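Local structure of peptidoglycan glycosyltransferase (Burkholderia ambifaria, 5UY7) at residues Y477-V482 with Q510-V515; T436-V441 with G459-T464; I492-S497 with P514-I519; A222-V227 with L238-T243. The protein belongs to the penicillin-binding proteins and carries a transpeptidase-type domain of the beta-lactamase-like superfamily, the part modelled here. All coordinates share one frame; numbering follows the deposited sequence. Where two conformers were deposited one is given.

Interaction 1: residues Y477-V482 with Q510-V515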
loop_
_atom_site.group_PDB
_atom_site.type_symbol
_atom_site.label_atom_id
_atom_site.label_comp_id
_atom_site.label_asym_id
_atom_site.label_seq_id
_atom_site.Cartn_x
_atom_site.Cartn_y
_atom_site.Cartn_z
ATOM N N TYR A 477 13.164 11.776 -5.718
ATOM C CA TYR A 477 12.505 10.609 -5.151
ATOM C C TYR A 477 11.034 10.630 -5.537
ATOM O O TYR A 477 10.529 11.596 -6.110
ATOM C CB TYR A 477 12.665 10.555 -3.628
ATOM C CG TYR A 477 11.873 11.595 -2.871
ATOM C CD1 TYR A 477 12.360 12.886 -2.711
ATOM C CD2 TYR A 477 10.644 11.283 -2.305
ATOM C CE1 TYR A 477 11.634 13.842 -2.017
ATOM C CE2 TYR A 477 9.915 12.227 -1.608
ATOM C CZ TYR A 477 10.413 13.502 -1.469
ATOM O OH TYR A 477 9.688 14.442 -0.774
ATOM N N ARG A 478 10.350 9.542 -5.212
ATOM C CA ARG A 478 8.928 9.393 -5.468
ATOM C C ARG A 478 8.235 9.086 -4.149
ATOM O O ARG A 478 8.654 8.179 -3.425
ATOM C CB ARG A 478 8.673 8.285 -6.485
ATOM C CG ARG A 478 7.221 7.915 -6.644
ATOM C CD ARG A 478 7.092 6.527 -7.255
ATOM N NE ARG A 478 7.447 6.537 -8.665
ATOM C CZ ARG A 478 6.569 6.721 -9.644
ATOM N NH1 ARG A 478 5.283 6.902 -9.357
ATOM N NH2 ARG A 478 6.976 6.719 -10.907
ATOM N N ALA A 479 7.201 9.860 -3.827
ATOM C CA ALA A 479 6.461 9.714 -2.583
ATOM C C ALA A 479 5.117 9.077 -2.898
ATOM O O ALA A 479 4.308 9.660 -3.628
ATOM C CB ALA A 479 6.274 11.067 -1.893
ATOM N N SER A 480 4.884 7.874 -2.367
ATOM C CA SER A 480 3.635 7.168 -2.619
ATOM C C SER A 480 2.918 6.843 -1.315
ATOM O O SER A 480 3.525 6.779 -0.246
ATOM C CB SER A 480 3.881 5.875 -3.414
ATOM O OG SER A 480 4.579 6.166 -4.621
ATOM N N PHE A 481 1.602 6.659 -1.416
ATOM C CA PHE A 481 0.803 6.228 -0.274
ATOM C C PHE A 481 -0.336 5.350 -0.771
ATOM O O PHE A 481 -0.986 5.690 -1.759
ATOM C CB PHE A 481 0.236 7.435 0.490
ATOM C CG PHE A 481 -0.377 7.079 1.817
ATOM C CD1 PHE A 481 -1.683 6.596 1.891
ATOM C CD2 PHE A 481 0.345 7.237 2.994
ATOM C CE1 PHE A 481 -2.240 6.256 3.115
ATOM C CE2 PHE A 481 -0.209 6.900 4.217
ATOM C CZ PHE A 481 -1.505 6.416 4.277
ATOM N N VAL A 482 -0.595 4.231 -0.087
ATOM C CA VAL A 482 -1.756 3.403 -0.411
ATOM C C VAL A 482 -2.538 3.136 0.868
ATOM O O VAL A 482 -1.960 2.737 1.884
ATOM C CB VAL A 482 -1.356 2.079 -1.087
ATOM C CG1 VAL A 482 -2.608 1.353 -1.567
ATOM C CG2 VAL A 482 -0.400 2.343 -2.262
ATOM N N GLN A 510 4.593 13.367 4.072
ATOM C CA GLN A 510 4.071 14.729 4.109
ATOM C C GLN A 510 3.653 15.224 2.728
ATOM O O GLN A 510 2.925 16.220 2.631
ATOM C CB GLN A 510 5.117 15.668 4.712
ATOM C CG GLN A 510 5.444 15.363 6.167
ATOM C CD GLN A 510 6.655 16.130 6.669
ATOM O OE1 GLN A 510 7.686 16.204 5.993
ATOM N NE2 GLN A 510 6.536 16.708 7.861
ATOM N N VAL A 511 4.106 14.563 1.669
ATOM C CA VAL A 511 3.707 14.879 0.303
ATOM C C VAL A 511 2.572 13.977 -0.161
ATOM O O VAL A 511 1.536 14.459 -0.620
ATOM C CB VAL A 511 4.929 14.782 -0.639
ATOM C CG1 VAL A 511 4.510 14.929 -2.096
ATOM C CG2 VAL A 511 5.972 15.827 -0.253
ATOM N N SER A 512 2.736 12.657 -0.004
ATOM C CA SER A 512 1.739 11.705 -0.486
ATOM C C SER A 512 0.525 11.622 0.434
ATOM O O SER A 512 -0.602 11.449 -0.038
ATOM C CB SER A 512 2.364 10.313 -0.622
ATOM O OG SER A 512 2.893 9.871 0.627
ATOM N N GLY A 513 0.741 11.708 1.743
ATOM C CA GLY A 513 -0.318 11.514 2.709
ATOM C C GLY A 513 -1.501 12.449 2.540
ATOM O O GLY A 513 -2.659 12.020 2.519
ATOM N N PRO A 514 -1.242 13.753 2.427
ATOM C CA PRO A 514 -2.363 14.690 2.262
ATOM C C PRO A 514 -3.148 14.475 0.985
ATOM O O PRO A 514 -4.339 14.800 0.951
ATOM C CB PRO A 514 -1.676 16.060 2.278
ATOM C CG PRO A 514 -0.447 15.824 3.105
ATOM C CD PRO A 514 0.020 14.468 2.699
ATOM N N VAL A 515 -2.514 13.955 -0.072
ATOM C CA VAL A 515 -3.252 13.648 -1.293
ATOM C C VAL A 515 -4.179 12.463 -1.063
ATOM O O VAL A 515 -5.347 12.473 -1.467
ATOM C CB VAL A 515 -2.287 13.374 -2.460
ATOM C CG1 VAL A 515 -3.086 13.266 -3.765
ATOM C CG2 VAL A 515 -1.232 14.453 -2.547
HETATM O O HOH W 1 5.584 8.918 0.816
#
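The carbonyl oxygen of Ser480 and the hydroxyl of Ser512 are joined by one water, which donates to Ser480 O at 3.2 Å and lies 2.9 Å from Ser512 OG. Ser512 OG also makes a weak hydrogen bond to Gly508 O, just ahead of the helix. Its chi1 of 58° sets OG between the backbone N and the carbonyl carbon, within reach of the water and beside the strand. Ser512 CB lies 3.6 Å from Ala479 O. Phe481 meets the same serine: its CB is 3.6 Å from Ser512 OG, and that oxygen lies at the edge of the ring, near its plane. Toward the start of the strand the contact becomes apolar, with Ala479 CB 4.1 Å from Val511 CB. At the very start, Tyr477 OH approaches Val511 CG2 at 4.0 Å, while its polar partner is Gly508 N. Ser480 CB leaves the backbone away from the helix, and its OG bonds to Ser497 OG on the adjacent strand. With segment axes 6.7 Å apart and inclined at 35°, this is a helix laid on an antiparallel sheet, as in the C-terminal helix of the penicillin-binding transpeptidase fold.

Interaction 2: residues T436-V441 with G459-T464. With SO4 (sulfate ion), chain B.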
loop_
_atom_site.group_PDB
_atom_site.type_symbol
_atom_site.label_atom_id
_atom_site.label_comp_id
_atom_site.label_asym_id
_atom_site.label_seq_id
_atom_site.Cartn_x
_atom_site.Cartn_y
_atom_site.Cartn_z
ATOM N N THR A 436 -6.523 -3.117 11.507
ATOM C CA THR A 436 -6.374 -2.442 12.796
ATOM C C THR A 436 -5.000 -1.791 12.905
ATOM O O THR A 436 -4.880 -0.636 13.348
ATOM C CB THR A 436 -6.622 -3.444 13.934
ATOM O OG1 THR A 436 -7.980 -3.909 13.863
ATOM C CG2 THR A 436 -6.366 -2.820 15.323
ATOM N N MET A 437 -3.950 -2.503 12.479
ATOM C CA MET A 437 -2.607 -1.931 12.523
ATOM C C MET A 437 -2.478 -0.741 11.581
ATOM O O MET A 437 -1.805 0.244 11.906
ATOM C CB MET A 437 -1.574 -3.002 12.177
ATOM C CG MET A 437 -1.567 -4.160 13.164
ATOM S SD MET A 437 -0.437 -5.423 12.552
ATOM C CE MET A 437 -0.666 -6.708 13.791
ATOM N N LEU A 438 -3.108 -0.814 10.408
ATOM C CA LEU A 438 -2.993 0.292 9.454
ATOM C C LEU A 438 -3.613 1.576 9.998
ATOM O O LEU A 438 -3.156 2.671 9.656
ATOM C CB LEU A 438 -3.648 -0.079 8.124
ATOM C CG LEU A 438 -2.925 -1.119 7.265
ATOM C CD1 LEU A 438 -3.749 -1.380 6.011
ATOM C CD2 LEU A 438 -1.501 -0.683 6.887
ATOM N N GLU A 439 -4.655 1.467 10.827
ATOM C CA GLU A 439 -5.217 2.666 11.448
ATOM C C GLU A 439 -4.203 3.360 12.345
ATOM O O GLU A 439 -4.227 4.593 12.470
ATOM C CB GLU A 439 -6.454 2.327 12.279
ATOM C CG GLU A 439 -7.648 1.878 11.499
ATOM C CD GLU A 439 -8.905 1.810 12.369
ATOM O OE1 GLU A 439 -9.318 2.854 12.913
ATOM O OE2 GLU A 439 -9.435 0.696 12.531
ATOM N N THR A 440 -3.326 2.592 13.015
ATOM C CA THR A 440 -2.383 3.226 13.933
ATOM C C THR A 440 -1.352 4.067 13.195
ATOM O O THR A 440 -0.730 4.942 13.809
ATOM C CB THR A 440 -1.666 2.193 14.821
ATOM O OG1 THR A 440 -0.707 1.439 14.055
ATOM C CG2 THR A 440 -2.678 1.246 15.488
ATOM N N VAL A 441 -1.184 3.838 11.890
ATOM C CA VAL A 441 -0.191 4.566 11.103
ATOM C C VAL A 441 -0.521 6.054 11.050
ATOM O O VAL A 441 0.377 6.902 11.043
ATOM C CB VAL A 441 -0.109 3.966 9.686
ATOM C CG1 VAL A 441 0.766 4.833 8.789
ATOM C CG2 VAL A 441 0.405 2.527 9.733
ATOM N N GLY A 459 -6.767 3.915 7.151
ATOM C CA GLY A 459 -5.438 3.386 7.403
ATOM C C GLY A 459 -4.731 3.159 6.090
ATOM O O GLY A 459 -5.365 3.027 5.038
ATOM N N GLY A 460 -3.407 3.109 6.162
ATOM C CA GLY A 460 -2.610 2.907 4.966
ATOM C C GLY A 460 -1.135 3.040 5.290
ATOM O O GLY A 460 -0.743 3.120 6.457
ATOM N N LYS A 461 -0.327 3.071 4.229
ATOM C CA LYS A 461 1.120 3.160 4.378
ATOM C C LYS A 461 1.729 4.080 3.337
ATOM O O LYS A 461 1.343 4.053 2.163
ATOM C CB LYS A 461 1.796 1.788 4.231
ATOM C CG LYS A 461 1.905 0.993 5.492
ATOM C CD LYS A 461 2.705 1.703 6.565
ATOM C CE LYS A 461 4.191 1.667 6.307
ATOM N NZ LYS A 461 4.880 2.532 7.285
ATOM N N SER A 462 2.716 4.850 3.779
ATOM C CA SER A 462 3.558 5.638 2.894
ATOM C C SER A 462 4.788 4.835 2.493
ATOM O O SER A 462 5.208 3.903 3.187
ATOM C CB SER A 462 3.995 6.936 3.575
ATOM O OG SER A 462 4.890 6.665 4.638
ATOM N N GLY A 463 5.360 5.206 1.355
ATOM C CA GLY A 463 6.610 4.619 0.902
ATOM C C GLY A 463 7.349 5.623 0.050
ATOM O O GLY A 463 6.738 6.484 -0.592
ATOM N N THR A 464 8.679 5.522 0.050
ATOM C CA THR A 464 9.509 6.419 -0.743
ATOM C C THR A 464 10.488 5.612 -1.582
ATOM O O THR A 464 11.103 4.662 -1.094
ATOM C CB THR A 464 10.284 7.402 0.144
ATOM O OG1 THR A 464 11.193 6.678 0.977
ATOM C CG2 THR A 464 9.335 8.194 1.020
HETATM S S SO4 B . 8.767 6.130 4.372
HETATM O O1 SO4 B . 7.631 6.541 3.540
HETATM O O2 SO4 B . 8.427 6.283 5.781
HETATM O O3 SO4 B . 9.906 6.984 4.046
HETATM O O4 SO4 B . 9.155 4.745 4.133
#
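The sequence Lys461-Ser462-Gly463 fits the K(T/S)G-type motif of penicillin-binding transpeptidase domains, carried on the outermost strand 459-466, and helix 428-442 packs against the strand at and just before it. The approach is close at a residue without a side chain: Leu438 O lies 3.3 Å from Gly459 CA. The segment axes come within 5.6 Å at an angle of 62°. Val441 turns toward Gly460 and sets CG1 3.3 Å from Gly460 O, a buried oxygen with no polar partner in the model. Lys461 bends at chi2 and chi3 (-60° and -76°), and its aliphatic part is held at two places, CG 4.0 Å from Leu438 CD2 and CD 4.0 Å from Val441 CG2. Both neighbours cross the lysine chain at about a right angle. Its NZ goes beyond them to a hydrogen bond with Ser324 OG, and Ser270 also touches the lysine, consistent with the SxxK and SxN-type elements of this family, to which Ser270, Lys273 and Ser324 probably belong. Farther along the strand a sulfate ion, probably from the crystallisation liquor, is hydrogen-bonded to Ser270 OG as well. In the conformer given, Ser462 OG donates to sulfate O1 at 3.0 Å, and Thr464 OG1 makes a weak bond to O3 at 3.3 Å.

Interaction 3: residues I492-S497 with P514-I519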
loop_
_atom_site.group_PDB
_atom_site.type_symbol
_atom_site.label_atom_id
_atom_site.label_comp_id
_atom_site.label_asym_id
_atom_site.label_seq_id
_atom_site.Cartn_x
_atom_site.Cartn_y
_atom_site.Cartn_z
ATOM N N ILE A 492 -13.327 1.740 -0.200
ATOM C CA ILE A 492 -12.416 2.076 -1.285
ATOM C C ILE A 492 -10.978 1.823 -0.864
ATOM O O ILE A 492 -10.628 1.854 0.321
ATOM C CB ILE A 492 -12.576 3.544 -1.740
ATOM C CG1 ILE A 492 -12.238 4.504 -0.589
ATOM C CG2 ILE A 492 -13.989 3.772 -2.289
ATOM C CD1 ILE A 492 -12.348 5.989 -0.989
ATOM N N VAL A 493 -10.145 1.552 -1.860
ATOM C CA VAL A 493 -8.699 1.647 -1.744
ATOM C C VAL A 493 -8.278 2.861 -2.548
ATOM O O VAL A 493 -8.775 3.065 -3.661
ATOM C CB VAL A 493 -8.008 0.377 -2.259
ATOM C CG1 VAL A 493 -6.537 0.655 -2.558
ATOM C CG2 VAL A 493 -8.150 -0.729 -1.228
ATOM N N VAL A 494 -7.407 3.690 -1.973
ATOM C CA VAL A 494 -6.890 4.878 -2.645
ATOM C C VAL A 494 -5.379 4.768 -2.713
ATOM O O VAL A 494 -4.721 4.567 -1.687
ATOM C CB VAL A 494 -7.300 6.171 -1.919
ATOM C CG1 VAL A 494 -6.647 7.388 -2.582
ATOM C CG2 VAL A 494 -8.819 6.308 -1.917
ATOM N N ALA A 495 -4.827 4.941 -3.912
ATOM C CA ALA A 495 -3.391 4.850 -4.135
ATOM C C ALA A 495 -2.937 6.127 -4.816
ATOM O O ALA A 495 -3.522 6.527 -5.826
ATOM C CB ALA A 495 -3.040 3.628 -4.999
ATOM N N VAL A 496 -1.907 6.770 -4.263
ATOM C CA VAL A 496 -1.403 8.020 -4.820
ATOM C C VAL A 496 0.114 7.952 -4.936
ATOM O O VAL A 496 0.797 7.264 -4.168
ATOM C CB VAL A 496 -1.820 9.248 -3.976
ATOM C CG1 VAL A 496 -3.339 9.376 -3.915
ATOM C CG2 VAL A 496 -1.226 9.171 -2.571
ATOM N N SER A 497 0.642 8.680 -5.910
ATOM C CA SER A 497 2.089 8.802 -6.036
ATOM C C SER A 497 2.423 10.168 -6.608
ATOM O O SER A 497 1.783 10.620 -7.566
ATOM C CB SER A 497 2.658 7.695 -6.919
ATOM O OG SER A 497 4.058 7.619 -6.761
ATOM N N PRO A 514 -1.242 13.753 2.427
ATOM C CA PRO A 514 -2.363 14.690 2.262
ATOM C C PRO A 514 -3.148 14.475 0.985
ATOM O O PRO A 514 -4.339 14.800 0.951
ATOM C CB PRO A 514 -1.676 16.060 2.278
ATOM C CG PRO A 514 -0.447 15.824 3.105
ATOM C CD PRO A 514 0.020 14.468 2.699
ATOM N N VAL A 515 -2.514 13.955 -0.072
ATOM C CA VAL A 515 -3.252 13.648 -1.293
ATOM C C VAL A 515 -4.179 12.463 -1.063
ATOM O O VAL A 515 -5.347 12.473 -1.467
ATOM C CB VAL A 515 -2.287 13.374 -2.460
ATOM C CG1 VAL A 515 -3.086 13.266 -3.765
ATOM C CG2 VAL A 515 -1.232 14.453 -2.547
ATOM N N PHE A 516 -3.657 11.398 -0.445
ATOM C CA PHE A 516 -4.516 10.292 -0.042
ATOM C C PHE A 516 -5.682 10.797 0.802
ATOM O O PHE A 516 -6.848 10.443 0.567
ATOM C CB PHE A 516 -3.716 9.242 0.744
ATOM C CG PHE A 516 -4.593 8.291 1.524
ATOM C CD1 PHE A 516 -5.096 7.141 0.923
ATOM C CD2 PHE A 516 -4.948 8.565 2.847
ATOM C CE1 PHE A 516 -5.917 6.276 1.617
ATOM C CE2 PHE A 516 -5.785 7.698 3.552
ATOM C CZ PHE A 516 -6.259 6.553 2.938
ATOM N N SER A 517 -5.375 11.625 1.802
ATOM C CA SER A 517 -6.402 12.080 2.730
ATOM C C SER A 517 -7.492 12.855 2.006
ATOM O O SER A 517 -8.687 12.640 2.238
ATOM C CB SER A 517 -5.779 12.951 3.817
ATOM O OG SER A 517 -6.794 13.569 4.592
ATOM N N ALA A 518 -7.091 13.776 1.131
ATOM C CA ALA A 518 -8.060 14.590 0.410
ATOM C C ALA A 518 -8.936 13.726 -0.489
ATOM O O ALA A 518 -10.163 13.866 -0.501
ATOM C CB ALA A 518 -7.333 15.664 -0.403
ATOM N N ILE A 519 -8.328 12.812 -1.241
ATOM C CA ILE A 519 -9.120 11.995 -2.153
ATOM C C ILE A 519 -10.031 11.057 -1.377
ATOM O O ILE A 519 -11.207 10.898 -1.717
ATOM C CB ILE A 519 -8.210 11.232 -3.127
ATOM C CG1 ILE A 519 -7.517 12.226 -4.054
ATOM C CG2 ILE A 519 -9.028 10.185 -3.886
ATOM C CD1 ILE A 519 -6.463 11.595 -4.982
#
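Val494 meets the CD1-CE1 side of the Phe516 ring: its CB is 3.7 Å from Phe516 CD1 and 3.8 Å from CE1, approaching from above the ring plane. The carbonyl oxygen of Val494 lies instead at the edge of that ring, near its plane and 3.7 Å from CD1. With Phe516 CG anti to the backbone N (chi1 163°), the ring is carried along the helix flank to the strand. Val494 CG1 turns to Ile519 and stands 3.9 Å from its CG2. Two residues on, Val496 uses both branches, CG1 packing on Val515 CG1 at 3.9 Å and on Ile519 CD1 at 4.0 Å, while CG2 faces Phe516 CB at 4.1 Å. The Val496 and Ile519 side chains run antiparallel alongside one another. In the next shell, Phe481 from the adjoining strand meets the Phe516 ring with planes at about 45°, and Ala225 and Val227 of strand 222-229 touch Ile519. Every touching residue is buried. The segment axes, 8.2 Å apart at closest and 143° between their directions, describe a helix running back over the central strand of an antiparallel sheet, an apolar layer characteristic of the penicillin-binding transpeptidase fold.

Interaction 4: residues A222-V227 with L238-T243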
loop_
_atom_site.group_PDB
_atom_site.type_symbol
_atom_site.label_atom_id
_atom_site.label_comp_id
_atom_site.label_asym_id
_atom_site.label_seq_id
_atom_site.Cartn_x
_atom_site.Cartn_y
_atom_site.Cartn_z
ATOM N N ALA A 222 5.432 14.648 -11.898
ATOM C CA ALA A 222 4.210 13.982 -12.320
ATOM C C ALA A 222 3.521 13.442 -11.081
ATOM O O ALA A 222 4.104 13.388 -9.995
ATOM C CB ALA A 222 4.503 12.860 -13.319
ATOM N N GLY A 223 2.267 13.049 -11.257
ATOM C CA GLY A 223 1.540 12.394 -10.187
ATOM C C GLY A 223 0.592 11.361 -10.750
ATOM O O GLY A 223 0.284 11.350 -11.947
ATOM N N ALA A 224 0.126 10.486 -9.862
ATOM C CA ALA A 224 -0.818 9.442 -10.229
ATOM C C ALA A 224 -1.748 9.185 -9.054
ATOM O O ALA A 224 -1.343 9.282 -7.894
ATOM C CB ALA A 224 -0.102 8.150 -10.617
ATOM N N ALA A 225 -3.001 8.861 -9.362
ATOM C CA ALA A 225 -3.943 8.493 -8.309
ATOM C C ALA A 225 -4.954 7.507 -8.857
ATOM O O ALA A 225 -5.404 7.644 -9.997
ATOM C CB ALA A 225 -4.675 9.722 -7.766
ATOM N N MET A 226 -5.332 6.517 -8.045
ATOM C CA MET A 226 -6.437 5.677 -8.465
ATOM C C MET A 226 -7.261 5.291 -7.250
ATOM O O MET A 226 -6.773 5.272 -6.116
ATOM C CB MET A 226 -5.986 4.434 -9.260
ATOM C CG MET A 226 -5.185 3.393 -8.533
ATOM S SD MET A 226 -4.689 2.061 -9.672
ATOM C CE MET A 226 -6.145 1.036 -9.749
ATOM N N VAL A 227 -8.535 5.032 -7.509
ATOM C CA VAL A 227 -9.506 4.676 -6.482
ATOM C C VAL A 227 -10.189 3.398 -6.936
ATOM O O VAL A 227 -10.651 3.312 -8.081
ATOM C CB VAL A 227 -10.536 5.798 -6.262
ATOM C CG1 VAL A 227 -11.519 5.412 -5.144
ATOM C CG2 VAL A 227 -9.845 7.109 -5.913
ATOM N N LEU A 238 -8.920 6.885 -12.167
ATOM C CA LEU A 238 -7.584 6.517 -12.625
ATOM C C LEU A 238 -7.031 7.754 -13.316
ATOM O O LEU A 238 -7.505 8.103 -14.400
ATOM C CB LEU A 238 -7.662 5.319 -13.574
ATOM C CG LEU A 238 -6.407 4.637 -14.118
ATOM C CD1 LEU A 238 -5.816 3.727 -13.077
ATOM C CD2 LEU A 238 -6.759 3.838 -15.366
ATOM N N VAL A 239 -6.087 8.450 -12.675
ATOM C CA VAL A 239 -5.639 9.760 -13.140
ATOM C C VAL A 239 -4.120 9.800 -13.205
ATOM O O VAL A 239 -3.444 9.451 -12.233
ATOM C CB VAL A 239 -6.148 10.896 -12.229
ATOM C CG1 VAL A 239 -5.657 12.257 -12.752
ATOM C CG2 VAL A 239 -7.655 10.883 -12.170
ATOM N N ASN A 240 -3.591 10.239 -14.342
ATOM C CA ASN A 240 -2.203 10.657 -14.475
ATOM C C ASN A 240 -2.185 12.163 -14.662
ATOM O O ASN A 240 -2.948 12.688 -15.482
ATOM C CB ASN A 240 -1.529 9.984 -15.669
ATOM C CG ASN A 240 -1.420 8.488 -15.503
ATOM O OD1 ASN A 240 -0.536 8.003 -14.806
ATOM N ND2 ASN A 240 -2.317 7.748 -16.146
ATOM N N TYR A 241 -1.328 12.855 -13.912
ATOM C CA TYR A 241 -1.148 14.293 -14.095
ATOM C C TYR A 241 0.333 14.633 -14.170
ATOM O O TYR A 241 1.072 14.391 -13.194
ATOM C CB TYR A 241 -1.821 15.100 -12.982
ATOM C CG TYR A 241 -1.927 16.545 -13.391
ATOM C CD1 TYR A 241 -2.976 16.978 -14.192
ATOM C CD2 TYR A 241 -0.942 17.458 -13.048
ATOM C CE1 TYR A 241 -3.066 18.291 -14.607
ATOM C CE2 TYR A 241 -1.017 18.770 -13.463
ATOM C CZ TYR A 241 -2.085 19.186 -14.239
ATOM O OH TYR A 241 -2.164 20.491 -14.655
ATOM N N PRO A 242 0.818 15.205 -15.284
ATOM C CA PRO A 242 0.033 15.483 -16.493
ATOM C C PRO A 242 -0.271 14.217 -17.299
ATOM O O PRO A 242 0.215 13.139 -16.965
ATOM C CB PRO A 242 0.937 16.429 -17.303
ATOM C CG PRO A 242 2.066 16.813 -16.385
ATOM C CD PRO A 242 2.198 15.697 -15.400
ATOM N N THR A 243 -1.069 14.352 -18.359
ATOM C CA THR A 243 -1.424 13.189 -19.162
ATOM C C THR A 243 -0.310 12.755 -20.109
ATOM O O THR A 243 -0.297 11.595 -20.532
ATOM C CB THR A 243 -2.682 13.478 -19.979
ATOM O OG1 THR A 243 -2.442 14.635 -20.780
ATOM C CG2 THR A 243 -3.869 13.738 -19.068
HETATM O O HOH W 2 1.313 9.677 -13.710
#
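Two pairs of backbone hydrogen bonds hold Gly223 to Tyr241 and Ala225 to Val239, the hydrogen-bonded pairs of an antiparallel hairpin. The shortest of the four runs from Gly223 N to Tyr241 O at 2.6 Å, with an angle of 146° at the hydrogen. Its return bond, Tyr241 N to Gly223 O at 3.0 Å, is almost straight at 175°. Between the two pairs, Ala224 CA makes a C-H...O contact with Val239 O at 3.3 Å. Side-chain packing is lighter than this backbone ladder. Met226 and Leu238 lie side by side on the face they share with Ala224 and Asn240, and Leu238 CD1 is 3.9 Å from Met226 CB. Toward the Asn240-Pro242 end, water enters the contact, donating to Gly223 O at 2.6 Å and to Asn240 OD1 at 2.7 Å. Asn240 OD1 also accepts from Ile261 N, and Asn240 ND2 bonds to Asn259 OD1, which fixes the amide at both ends. Here Ala222 CB lies 3.8 Å from Tyr241 O and 4.2 Å from CD of Pro242, which follows a cis peptide bond. Around the hairpin, helix 260-263 touches Leu238 and Asn240, helix 201-217 packs on Val239 and Tyr241, helix 390-401 meets Ala224 and Met226, and strand 492-499 continues the sheet beyond strand 222-229.

In the fold
All four contacts belong to one five-stranded antiparallel sheet of the transpeptidase domain, ordered 235-241, 222-229, 492-499, 477-485, 459-466. Along the chain interaction 4 comes first, then interaction 2, and finally interactions 1 and 3, whose later segments overlap on helix 509-526. The centres of these two are 8 Å apart, and Phe481 O and Val496 N probably bond between them. Neighbouring strands join interaction 1 to interaction 2 through Val482 O and Lys461 N, and interaction 3 to interaction 4 through Ser497 O and Ala224 N. Interactions 2 and 4, at opposite sheet edges, lie about 21 Å apart between centres. The sheet thus connects the hairpin of strands 222-229 and 235-241 with the strand bearing the K(T/S)G-type motif.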